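Local coordinates for solute-binding protein Csal_2479 (Chromohalobacter salexigens, PDB 4P1L), which binds D-glucuronate and probably delivers it to the permease of a tripartite ATP-independent periplasmic (TRAP) transport system for uptake into the cytoplasm, at residues Gly144-Tyr149 with Glu228-Pro233; Lys165-Asn170 with Asp203-Asn208; Leu102-Ile107 with Asn171-Gln176; Asn208-Glu213 with Glu271-Ser276. All blocks are in the same frame, centred on the assembly; numbering follows the deposited sequence.

Contacts 1, 2 and 4 supply groups to the bound glucuronate, whereas contact 3 packs behind Leu230 and Leu232. Strand 146-150 is central to the layout: in the mixed sheet it lies between strands 223-230 (contact 1) and 204-207 (contact 2). The centres of contacts 1 and 2 are about 11 Å apart, and Glu206 OE1 is met by both Arg146 NE and His229 NE2. Along the chain, both segments of contact 2 fall between those of contact 1. Strand 165-168 then leads into helix 172-181 of contact 3, and strand 204-207 into helix 209-214 of contact 4, through the shared Asn208. Contacts 3 and 4 are farthest apart, about 22 Å between centres.

Contact 1 of 4, residues Gly144-Tyr149 with Glu228-Pro233; sequences GARSLY and EHLILP. With BDP (beta-D-glucopyranuronic acid), chain C.
Residues 146-149 and 228-230 approach within 4.8 Å between their short axes, with chain directions 116° apart, and two backbone bonds join them: Arg146 N to Leu230 O at 2.9 Å and His229 N to Arg146 O at 3.0 Å. The first is nearly linear, 170° at the hydrogen, the second more bent. Ser147 adds a third bond, its OG accepting from Glu228 N at 2.9 Å. Arg146 O lies over one face of the His229 ring, 3.3 Å from its plane and above its centre. A first torsion of 51°, placing CG between the backbone N and the carbonyl carbon, folds the ring back over that oxygen; the ring nitrogens bond instead to Thr227 and Glu206. CD of Arg146 packs on Leu232 CD1 at 3.9 Å, and the chain then bends at its third torsion to turn the guanidinium to the sugar. There NH1 donates to the ring oxygen O5 of the glucuronate and NH2 to its carboxylate O6A, each at 3.0 Å, while NE forms a salt bridge with Glu206. Beyond the strand pairing, Ala145 CB rests on Ile231 CG1, and two waters link Gly144 O to the backbone of Leu232, one through its N and the other through its O. With one nitrogen tied to Glu206 and the other two to the sugar, the guanidinium is fixed in rotation, and its charge is probably balanced by both the Glu206 carboxylate and that of the ligand.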
# COMPACT_ATOMS: atom_id res chain seq x y z
N GLY A 144 -0.77 -7.37 0.69
CA GLY A 144 0.05 -8.36 1.38
C GLY A 144 0.88 -7.73 2.49
O GLY A 144 0.53 -6.69 3.08
N ALA A 145 1.99 -8.38 2.77
CA ALA A 145 2.99 -7.87 3.68
C ALA A 145 4.26 -7.47 2.92
O ALA A 145 4.69 -8.15 1.98
CB ALA A 145 3.31 -8.91 4.74
N ARG A 146 4.85 -6.36 3.34
CA ARG A 146 6.12 -5.89 2.77
C ARG A 146 7.32 -6.43 3.55
O ARG A 146 7.35 -6.38 4.79
CB ARG A 146 6.19 -4.37 2.76
CG ARG A 146 4.98 -3.71 2.04
CD ARG A 146 4.94 -2.21 2.22
NE ARG A 146 6.04 -1.47 1.59
CZ ARG A 146 5.97 -0.84 0.42
NH1 ARG A 146 4.87 -0.85 -0.30
NH2 ARG A 146 7.05 -0.21 -0.04
N SER A 147 8.32 -6.91 2.82
CA SER A 147 9.54 -7.43 3.42
C SER A 147 10.79 -6.83 2.77
O SER A 147 10.76 -6.35 1.62
CB SER A 147 9.58 -8.97 3.29
OG SER A 147 8.57 -9.55 4.09
N LEU A 148 11.89 -6.88 3.51
CA LEU A 148 13.17 -6.33 3.06
C LEU A 148 13.82 -7.17 1.99
O LEU A 148 13.93 -8.40 2.11
CB LEU A 148 14.18 -6.28 4.21
CG LEU A 148 14.06 -5.28 5.33
CD1 LEU A 148 15.10 -5.62 6.43
CD2 LEU A 148 14.26 -3.87 4.82
N TYR A 149 14.33 -6.50 0.97
CA TYR A 149 15.25 -7.15 0.06
C TYR A 149 16.48 -6.31 -0.20
O TYR A 149 16.41 -5.08 -0.16
CB TYR A 149 14.56 -7.50 -1.25
CG TYR A 149 13.69 -6.43 -1.89
CD1 TYR A 149 14.23 -5.51 -2.80
CD2 TYR A 149 12.33 -6.39 -1.66
CE1 TYR A 149 13.41 -4.59 -3.44
CE2 TYR A 149 11.51 -5.47 -2.28
CZ TYR A 149 12.04 -4.55 -3.15
OH TYR A 149 11.20 -3.65 -3.77
N GLU A 228 8.15 -8.92 6.91
CA GLU A 228 6.70 -8.76 6.92
C GLU A 228 6.30 -7.64 7.89
O GLU A 228 5.37 -7.77 8.70
CB GLU A 228 6.01 -10.11 7.22
CG GLU A 228 6.39 -11.15 6.18
CD GLU A 228 5.80 -12.52 6.39
OE1 GLU A 228 5.46 -13.19 5.39
OE2 GLU A 228 5.70 -12.96 7.54
N HIS A 229 7.01 -6.52 7.74
CA HIS A 229 7.00 -5.42 8.70
C HIS A 229 5.87 -4.39 8.54
O HIS A 229 5.60 -3.65 9.48
CB HIS A 229 8.36 -4.71 8.66
CG HIS A 229 8.81 -4.31 7.28
ND1 HIS A 229 9.85 -4.93 6.63
CD2 HIS A 229 8.35 -3.35 6.44
CE1 HIS A 229 9.99 -4.38 5.43
NE2 HIS A 229 9.10 -3.42 5.30
N LEU A 230 5.22 -4.39 7.37
CA LEU A 230 4.10 -3.49 7.05
C LEU A 230 3.05 -4.27 6.29
O LEU A 230 3.36 -5.05 5.41
CB LEU A 230 4.54 -2.29 6.21
CG LEU A 230 5.38 -1.23 6.90
CD1 LEU A 230 6.10 -0.40 5.86
CD2 LEU A 230 4.53 -0.38 7.84
N ILE A 231 1.80 -4.05 6.68
CA ILE A 231 0.66 -4.60 5.99
C ILE A 231 -0.24 -3.39 5.74
O ILE A 231 -0.97 -2.91 6.63
CB ILE A 231 -0.02 -5.68 6.84
CG1 ILE A 231 0.88 -6.92 6.90
CG2 ILE A 231 -1.36 -6.02 6.28
CD1 ILE A 231 0.52 -7.89 8.02
N LEU A 232 -0.14 -2.85 4.53
CA LEU A 232 -0.75 -1.59 4.19
C LEU A 232 -2.03 -1.84 3.37
O LEU A 232 -2.00 -2.46 2.29
CB LEU A 232 0.23 -0.72 3.42
CG LEU A 232 1.34 -0.08 4.30
CD1 LEU A 232 2.46 0.48 3.44
CD2 LEU A 232 0.71 1.01 5.17
N PRO A 233 -3.18 -1.35 3.87
CA PRO A 233 -4.34 -1.35 2.99
C PRO A 233 -4.12 -0.38 1.83
O PRO A 233 -3.29 0.52 1.94
CB PRO A 233 -5.49 -0.82 3.89
CG PRO A 233 -5.02 -1.05 5.27
CD PRO A 233 -3.51 -0.80 5.20
C1 BDP C . 3.40 -1.12 -3.65
C2 BDP C . 2.13 -0.29 -3.64
C3 BDP C . 2.30 0.88 -4.54
C4 BDP C . 3.46 1.67 -4.04
C5 BDP C . 4.75 0.80 -4.00
C6 BDP C . 5.96 1.55 -3.45
O2 BDP C . 1.10 -1.13 -4.13
O3 BDP C . 1.05 1.74 -4.37
O4 BDP C . 3.68 2.82 -4.88
O5 BDP C . 4.51 -0.32 -3.20
O6A BDP C . 6.80 0.87 -2.78
O1 BDP C . 3.27 -2.18 -2.77
O6B BDP C . 6.12 2.76 -3.74
O HOH W 1 1.55 -4.20 2.54
O HOH W 2 -1.94 -5.29 2.65

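Contact 2 of 4, residues Lys165-Asn170 with Asp203-Asn208; sequences KVRVMN and DGAENN. With BDP (beta-D-glucopyranuronic acid), chain C.
Oxygen O6A of the glucuronate carboxylate is held by Arg167 NH1 at 2.8 Å, as well as by Arg146. Arg167 NH2 reaches the other carboxylate oxygen, O6B, at 2.9 Å. Both bonds are almost straight, 178° and 175° at the hydrogen, and C6 of the sugar lies in the guanidinium plane at its edge: an end-on, two-pronged grip. CG of Arg167 stands opposite the backbone N, and a bend at the second torsion aims the chain at the sugar. Met169, a selenomethionine, places its backbone N over the centre of one guanidinium face and brings SE within 3.5 Å of C6. From the other segment Asn207 spans the sugar's ring end, OD1 accepting from O1 at 2.7 Å and ND2 donating to O5 at 3.1 Å; OD1 also accepts from Asn208 N. Asn208 ND2 adds only a weak bond to O1. Glu206 meets residues 165-170 through two waters: one accepts from Arg167 NH1 and Glu206 N and lies within bonding distance of Arg167 O and Glu206 OE2, the other joins Met169 N to OE2. Its OE1 accepts from His229 NE2 and forms a salt bridge with Arg146 NE. Farther from the sugar Arg167 N donates to Gly204 O at 2.9 Å and Asp203 N to Lys165 O, while Asp203 OD2 takes Lys165 N at 2.8 Å. The strands run 39° apart, with Val166 bridged to Gly204. Two strand ends thus deliver arginine and asparagines to the sugar, and an arginine paired end-on with a substrate carboxylate is the hallmark of TRAP solute-binding proteins.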
# COMPACT_ATOMS: atom_id res chain seq x y z
N LYS A 165 21.60 0.65 3.03
CA LYS A 165 20.85 1.83 2.65
C LYS A 165 19.60 1.33 1.92
O LYS A 165 19.70 0.77 0.81
CB LYS A 165 21.69 2.72 1.76
CG LYS A 165 21.02 4.04 1.36
CD LYS A 165 22.08 5.05 0.94
CE LYS A 165 21.49 6.41 0.63
NZ LYS A 165 20.92 6.42 -0.74
N VAL A 166 18.45 1.53 2.56
CA VAL A 166 17.19 0.97 2.10
C VAL A 166 16.23 2.07 1.67
O VAL A 166 15.94 3.02 2.43
CB VAL A 166 16.50 0.13 3.20
CG1 VAL A 166 15.28 -0.63 2.63
CG2 VAL A 166 17.48 -0.85 3.87
N ARG A 167 15.74 1.96 0.44
CA ARG A 167 14.70 2.84 -0.05
C ARG A 167 13.39 2.56 0.66
O ARG A 167 13.04 1.40 0.91
CB ARG A 167 14.48 2.67 -1.56
CG ARG A 167 13.38 3.50 -2.11
CD ARG A 167 12.05 2.75 -2.14
NE ARG A 167 10.95 3.56 -2.69
CZ ARG A 167 9.72 3.11 -2.85
NH1 ARG A 167 9.41 1.86 -2.49
NH2 ARG A 167 8.78 3.90 -3.35
N VAL A 168 12.68 3.63 0.99
CA VAL A 168 11.33 3.56 1.53
C VAL A 168 10.44 4.53 0.78
O VAL A 168 10.92 5.38 0.01
CB VAL A 168 11.30 3.88 3.04
CG1 VAL A 168 12.00 2.80 3.82
CG2 VAL A 168 11.89 5.25 3.34
N MSE A 169 9.14 4.39 0.96
CA MSE A 169 8.19 5.35 0.45
C MSE A 169 8.31 6.62 1.29
O MSE A 169 9.00 6.63 2.32
CB MSE A 169 6.77 4.77 0.54
CG MSE A 169 6.55 3.59 -0.38
SE MSE A 169 4.69 2.99 -0.47
CE MSE A 169 4.54 2.31 1.33
N ASN A 170 7.63 7.68 0.86
CA ASN A 170 7.81 8.98 1.52
C ASN A 170 6.85 9.16 2.69
O ASN A 170 5.83 9.84 2.58
CB ASN A 170 7.72 10.16 0.54
CG ASN A 170 8.29 11.46 1.13
OD1 ASN A 170 9.16 11.43 2.02
ND2 ASN A 170 7.79 12.61 0.66
N ASP A 203 21.21 -0.06 -1.38
CA ASP A 203 21.46 -1.51 -1.25
C ASP A 203 20.18 -2.35 -1.26
O ASP A 203 20.24 -3.57 -1.42
CB ASP A 203 22.19 -1.80 0.07
CG ASP A 203 23.44 -0.95 0.23
OD1 ASP A 203 24.21 -0.87 -0.75
OD2 ASP A 203 23.64 -0.35 1.32
N GLY A 204 19.03 -1.74 -1.05
CA GLY A 204 17.81 -2.51 -0.94
C GLY A 204 16.56 -1.67 -0.87
O GLY A 204 16.62 -0.46 -0.99
N ALA A 205 15.44 -2.33 -0.67
CA ALA A 205 14.15 -1.68 -0.54
C ALA A 205 13.24 -2.70 0.15
O ALA A 205 13.71 -3.70 0.67
CB ALA A 205 13.60 -1.26 -1.92
N GLU A 206 11.93 -2.47 0.16
CA GLU A 206 11.04 -3.40 0.81
C GLU A 206 9.67 -3.37 0.15
O GLU A 206 9.18 -2.31 -0.27
CB GLU A 206 10.98 -3.12 2.32
CG GLU A 206 10.81 -1.66 2.70
CD GLU A 206 9.37 -1.14 2.55
OE1 GLU A 206 8.43 -1.75 3.13
OE2 GLU A 206 9.18 -0.10 1.89
N ASN A 207 9.05 -4.54 0.02
CA ASN A 207 7.77 -4.64 -0.66
C ASN A 207 7.24 -6.06 -0.61
O ASN A 207 7.91 -6.98 -0.11
CB ASN A 207 7.89 -4.16 -2.13
CG ASN A 207 6.75 -3.27 -2.52
OD1 ASN A 207 5.56 -3.60 -2.29
ND2 ASN A 207 7.07 -2.10 -3.05
N ASN A 208 6.03 -6.21 -1.12
CA ASN A 208 5.39 -7.50 -1.27
C ASN A 208 5.93 -8.23 -2.48
O ASN A 208 6.67 -7.64 -3.28
CB ASN A 208 3.88 -7.32 -1.38
CG ASN A 208 3.49 -6.31 -2.45
OD1 ASN A 208 3.96 -6.36 -3.59
ND2 ASN A 208 2.64 -5.36 -2.08
C1 BDP C . 3.40 -1.12 -3.65
C2 BDP C . 2.13 -0.29 -3.64
C3 BDP C . 2.30 0.88 -4.54
C4 BDP C . 3.46 1.67 -4.04
C5 BDP C . 4.75 0.80 -4.00
C6 BDP C . 5.96 1.55 -3.45
O2 BDP C . 1.10 -1.13 -4.13
O3 BDP C . 1.05 1.74 -4.37
O4 BDP C . 3.68 2.82 -4.88
O5 BDP C . 4.51 -0.32 -3.20
O6A BDP C . 6.80 0.87 -2.78
O1 BDP C . 3.27 -2.18 -2.77
O6B BDP C . 6.12 2.76 -3.74
O HOH W 3 10.80 0.23 -0.25
O HOH W 4 8.08 2.25 2.60

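Contact 3 of 4, residues Leu102-Ile107 with Asn171-Gln176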
# COMPACT_ATOMS: atom_id res chain seq x y z
N LEU A 102 -1.85 3.23 10.01
CA LEU A 102 -1.68 2.05 9.19
C LEU A 102 -0.23 1.80 8.82
O LEU A 102 0.12 0.71 8.37
CB LEU A 102 -2.52 2.18 7.90
CG LEU A 102 -4.00 2.34 8.15
CD1 LEU A 102 -4.72 2.64 6.81
CD2 LEU A 102 -4.59 1.13 8.86
N SER A 103 0.61 2.82 8.99
CA SER A 103 2.04 2.71 8.69
C SER A 103 2.85 2.41 9.93
O SER A 103 4.08 2.37 9.87
CB SER A 103 2.54 4.00 8.04
OG SER A 103 2.05 4.10 6.72
N LEU A 104 2.19 2.18 11.06
CA LEU A 104 2.94 1.69 12.21
C LEU A 104 3.37 0.25 11.92
O LEU A 104 2.54 -0.60 11.59
CB LEU A 104 2.11 1.82 13.49
CG LEU A 104 1.84 3.24 14.01
CD1 LEU A 104 0.70 3.28 15.06
CD2 LEU A 104 3.13 3.86 14.61
N PRO A 105 4.69 -0.03 12.01
CA PRO A 105 5.18 -1.37 11.69
C PRO A 105 4.54 -2.45 12.57
O PRO A 105 4.39 -2.26 13.78
CB PRO A 105 6.70 -1.27 11.93
CG PRO A 105 6.99 0.20 11.71
CD PRO A 105 5.79 0.91 12.29
N PHE A 106 4.17 -3.56 11.95
CA PHE A 106 3.58 -4.70 12.68
C PHE A 106 2.23 -4.43 13.35
O PHE A 106 1.81 -5.19 14.21
CB PHE A 106 4.60 -5.24 13.72
CG PHE A 106 5.91 -5.66 13.11
CD1 PHE A 106 6.03 -6.90 12.48
CD2 PHE A 106 7.02 -4.82 13.14
CE1 PHE A 106 7.22 -7.28 11.92
CE2 PHE A 106 8.22 -5.22 12.57
CZ PHE A 106 8.32 -6.43 11.96
N ILE A 107 1.52 -3.38 12.97
CA ILE A 107 0.26 -3.12 13.64
C ILE A 107 -0.76 -4.22 13.33
O ILE A 107 -1.59 -4.55 14.17
CB ILE A 107 -0.31 -1.71 13.34
CG1 ILE A 107 -1.41 -1.43 14.37
CG2 ILE A 107 -0.75 -1.57 11.88
CD1 ILE A 107 -1.80 0.00 14.43
N ASN A 171 7.18 8.50 3.79
CA ASN A 171 6.52 8.67 5.06
C ASN A 171 7.64 8.55 6.11
O ASN A 171 8.40 7.59 6.12
CB ASN A 171 5.47 7.60 5.25
CG ASN A 171 4.65 7.81 6.50
OD1 ASN A 171 5.15 8.23 7.55
ND2 ASN A 171 3.36 7.51 6.40
N ASP A 172 7.76 9.57 6.95
CA ASP A 172 8.86 9.63 7.92
C ASP A 172 8.87 8.39 8.82
O ASP A 172 9.92 7.99 9.32
CB ASP A 172 8.73 10.87 8.82
CG ASP A 172 9.02 12.18 8.10
OD1 ASP A 172 9.46 12.14 6.93
OD2 ASP A 172 8.83 13.24 8.72
N LEU A 173 7.70 7.80 9.05
CA LEU A 173 7.63 6.60 9.88
C LEU A 173 8.51 5.48 9.36
O LEU A 173 9.07 4.70 10.16
CB LEU A 173 6.19 6.07 10.01
CG LEU A 173 5.29 6.82 10.98
CD1 LEU A 173 3.85 6.31 10.93
CD2 LEU A 173 5.82 6.70 12.40
N TYR A 174 8.62 5.38 8.04
CA TYR A 174 9.45 4.34 7.40
C TYR A 174 10.95 4.57 7.60
O TYR A 174 11.71 3.63 7.69
CB TYR A 174 9.16 4.22 5.89
CG TYR A 174 7.69 4.02 5.58
CD1 TYR A 174 6.86 3.34 6.46
CD2 TYR A 174 7.14 4.54 4.41
CE1 TYR A 174 5.50 3.16 6.17
CE2 TYR A 174 5.79 4.39 4.13
CZ TYR A 174 4.97 3.71 5.00
OH TYR A 174 3.63 3.54 4.70
N VAL A 175 11.38 5.83 7.62
CA VAL A 175 12.78 6.12 7.95
C VAL A 175 13.04 5.74 9.42
O VAL A 175 14.06 5.11 9.75
CB VAL A 175 13.11 7.59 7.67
CG1 VAL A 175 14.55 7.93 8.11
CG2 VAL A 175 12.88 7.90 6.21
N GLN A 176 12.12 6.12 10.30
CA GLN A 176 12.24 5.75 11.69
C GLN A 176 12.30 4.23 11.80
O GLN A 176 13.11 3.68 12.57
CB GLN A 176 11.11 6.35 12.52
CG GLN A 176 11.46 6.55 13.96
CD GLN A 176 10.32 7.14 14.76
OE1 GLN A 176 9.21 7.35 14.23
NE2 GLN A 176 10.57 7.39 16.04
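The polar link is a hydroxyl pair: Ser103 OG and Tyr174 OH are 2.6 Å apart, a short hydrogen bond in which either could be the donor. The approach is oblique to the phenol ring, and Ser103 CB comes along with it, 3.6 Å from Tyr174 CE1. Apolar contact is supplied by Leu173, whose CD1 touches Ser103 CB at 3.9 Å. More loosely, Leu173 CD1 lies 4.5 Å from Leu104 CD2. Capping forms the third kind. Asn171 precedes the helix and its OD1 accepts from Leu173 N at 3.0 Å, the N-H pointing at it with an angle of 158°. With CG anti to the backbone N (chi1 -174°), the amide is turned over the first turn; its CG lies above one face of the Tyr174 ring, offset toward the rim, and ND2 bonds to Asn100 OD1 and Gly90 O, fixing which end of the amide faces the helix. Tyr174 also packs on Leu230 and Leu232, so the hydroxyl pair lies behind these two leucines, which pack against the Arg146 side chain; the Tyr174 side chain is about 8 Å from the bound sugar. On the other side, the type II turn Leu104-Ile107 follows directly. Together these features make an N-capped helix start docked against a connecting loop.

Contact 4 of 4, residues Asn208-Glu213 with Glu271-Ser276; sequences NYPSYE and EGVQAS. With BDP (beta-D-glucopyranuronic acid), chain C.
The Tyr209 ring meets Val273 obliquely, CD2 lying 3.8 Å from CG1 with the two side chains crossing at about a right angle, and the same ring stacks on Tyr224 of strand 223-230. Beside it the Pro210 ring sets CG and CD against Val273 CG2, CG at 3.8 Å, so the two methyls of one valine serve two neighbouring residues: CG1 the tyrosine, CG2 the proline. With CG1 anti to the backbone N (chi1 167°), Val273 spreads its branches in this way. The carboxylate of Glu213 faces Ser276, whose OG donates to OE1 at 2.5 Å; OE1 accepts through its anti lone pair, the one turned away from OE2. OE2 itself forms a salt bridge with Lys279 one helical turn farther on, so one carboxylate holds two residues of the long helix. Ser276 also packs its hydroxyl over the backbone, OG at 3.5 Å from Pro210 CA, and here the CA atoms come nearest, Pro210 CA to Ser276 CA 5.4 Å. At the start of the short helix, Asn208 OD1 caps Ser211 N at 2.8 Å, nearly in line with the Asn208 side-chain C=O, while the Asn208 amide nitrogen bonds to Ser143 O. The short axes lie 8.5 Å apart and cross at 46°. Helix 209-214 sits between pocket and long helix: Asn208 and Ser211 lie at the anomeric end of the sugar, while Tyr209, Pro210 and Glu213 meet helix 248-282, with strand 204-207 leading in and strand 223-230 following.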
# COMPACT_ATOMS: atom_id res chain seq x y z
N ASN A 208 6.03 -6.21 -1.12
CA ASN A 208 5.39 -7.50 -1.27
C ASN A 208 5.93 -8.23 -2.48
O ASN A 208 6.67 -7.64 -3.28
CB ASN A 208 3.88 -7.32 -1.38
CG ASN A 208 3.49 -6.31 -2.45
OD1 ASN A 208 3.96 -6.36 -3.59
ND2 ASN A 208 2.64 -5.36 -2.08
N TYR A 209 5.59 -9.50 -2.62
CA TYR A 209 6.11 -10.29 -3.73
C TYR A 209 5.72 -9.72 -5.12
O TYR A 209 6.59 -9.55 -6.01
CB TYR A 209 5.66 -11.74 -3.60
CG TYR A 209 6.46 -12.60 -2.63
CD1 TYR A 209 7.82 -12.79 -2.77
CD2 TYR A 209 5.82 -13.26 -1.59
CE1 TYR A 209 8.54 -13.61 -1.86
CE2 TYR A 209 6.51 -14.08 -0.69
CZ TYR A 209 7.87 -14.26 -0.84
OH TYR A 209 8.56 -15.08 0.04
N PRO A 210 4.45 -9.38 -5.31
CA PRO A 210 4.13 -8.92 -6.67
C PRO A 210 4.84 -7.65 -7.08
O PRO A 210 5.18 -7.54 -8.25
CB PRO A 210 2.61 -8.75 -6.64
CG PRO A 210 2.16 -9.69 -5.57
CD PRO A 210 3.24 -9.59 -4.51
N SER A 211 5.15 -6.76 -6.14
CA SER A 211 5.87 -5.55 -6.51
C SER A 211 7.34 -5.85 -6.75
O SER A 211 7.91 -5.40 -7.76
CB SER A 211 5.73 -4.50 -5.41
OG SER A 211 4.43 -3.92 -5.45
N TYR A 212 7.93 -6.61 -5.84
CA TYR A 212 9.32 -7.03 -5.92
C TYR A 212 9.57 -7.68 -7.27
O TYR A 212 10.58 -7.42 -7.90
CB TYR A 212 9.59 -7.99 -4.77
CG TYR A 212 10.96 -8.64 -4.72
CD1 TYR A 212 12.11 -7.90 -4.68
CD2 TYR A 212 11.07 -10.04 -4.67
CE1 TYR A 212 13.38 -8.53 -4.58
CE2 TYR A 212 12.30 -10.66 -4.57
CZ TYR A 212 13.45 -9.90 -4.51
OH TYR A 212 14.65 -10.56 -4.41
N GLU A 213 8.63 -8.52 -7.71
CA GLU A 213 8.74 -9.23 -8.98
C GLU A 213 8.42 -8.34 -10.19
O GLU A 213 9.27 -8.18 -11.09
CB GLU A 213 7.86 -10.50 -8.96
CG GLU A 213 7.72 -11.19 -10.34
CD GLU A 213 6.55 -10.67 -11.17
OE1 GLU A 213 5.42 -10.62 -10.66
OE2 GLU A 213 6.75 -10.32 -12.37
N GLU A 271 -3.52 -15.23 -5.78
CA GLU A 271 -2.93 -15.97 -6.88
C GLU A 271 -1.66 -15.29 -7.34
O GLU A 271 -0.66 -15.94 -7.63
CB GLU A 271 -3.91 -16.06 -8.06
CG GLU A 271 -3.53 -17.12 -9.09
CD GLU A 271 -2.61 -16.61 -10.19
OE1 GLU A 271 -2.59 -15.38 -10.45
OE2 GLU A 271 -1.92 -17.45 -10.82
N GLY A 272 -1.70 -13.96 -7.38
CA GLY A 272 -0.60 -13.18 -7.89
C GLY A 272 0.64 -13.32 -7.00
O GLY A 272 1.77 -13.36 -7.49
N VAL A 273 0.42 -13.36 -5.70
CA VAL A 273 1.52 -13.54 -4.77
C VAL A 273 2.22 -14.87 -5.02
O VAL A 273 3.45 -14.93 -5.03
CB VAL A 273 1.07 -13.46 -3.33
CG1 VAL A 273 2.16 -13.95 -2.39
CG2 VAL A 273 0.66 -12.02 -3.01
N GLN A 274 1.44 -15.93 -5.21
CA GLN A 274 2.04 -17.24 -5.44
C GLN A 274 2.74 -17.31 -6.77
O GLN A 274 3.84 -17.88 -6.87
CB GLN A 274 1.00 -18.36 -5.31
CG GLN A 274 0.62 -18.66 -3.86
CD GLN A 274 1.83 -18.79 -2.91
OE1 GLN A 274 2.64 -19.71 -3.02
NE2 GLN A 274 1.93 -17.84 -1.99
N ALA A 275 2.15 -16.72 -7.81
CA ALA A 275 2.80 -16.71 -9.12
C ALA A 275 4.09 -15.90 -9.10
O ALA A 275 5.09 -16.30 -9.74
CB ALA A 275 1.87 -16.17 -10.18
N SER A 276 4.08 -14.76 -8.40
CA SER A 276 5.29 -13.93 -8.32
C SER A 276 6.38 -14.69 -7.55
O SER A 276 7.56 -14.72 -7.95
CB SER A 276 5.01 -12.54 -7.72
OG SER A 276 4.31 -11.74 -8.66
C1 BDP C . 3.40 -1.12 -3.65
C2 BDP C . 2.13 -0.29 -3.64
C3 BDP C . 2.30 0.88 -4.54
C4 BDP C . 3.46 1.67 -4.04
C5 BDP C . 4.75 0.80 -4.00
C6 BDP C . 5.96 1.55 -3.45
O2 BDP C . 1.10 -1.13 -4.13
O3 BDP C . 1.05 1.74 -4.37
O4 BDP C . 3.68 2.82 -4.88
O5 BDP C . 4.51 -0.32 -3.20
O6A BDP C . 6.80 0.87 -2.78
O1 BDP C . 3.27 -2.18 -2.77
O6B BDP C . 6.12 2.76 -3.74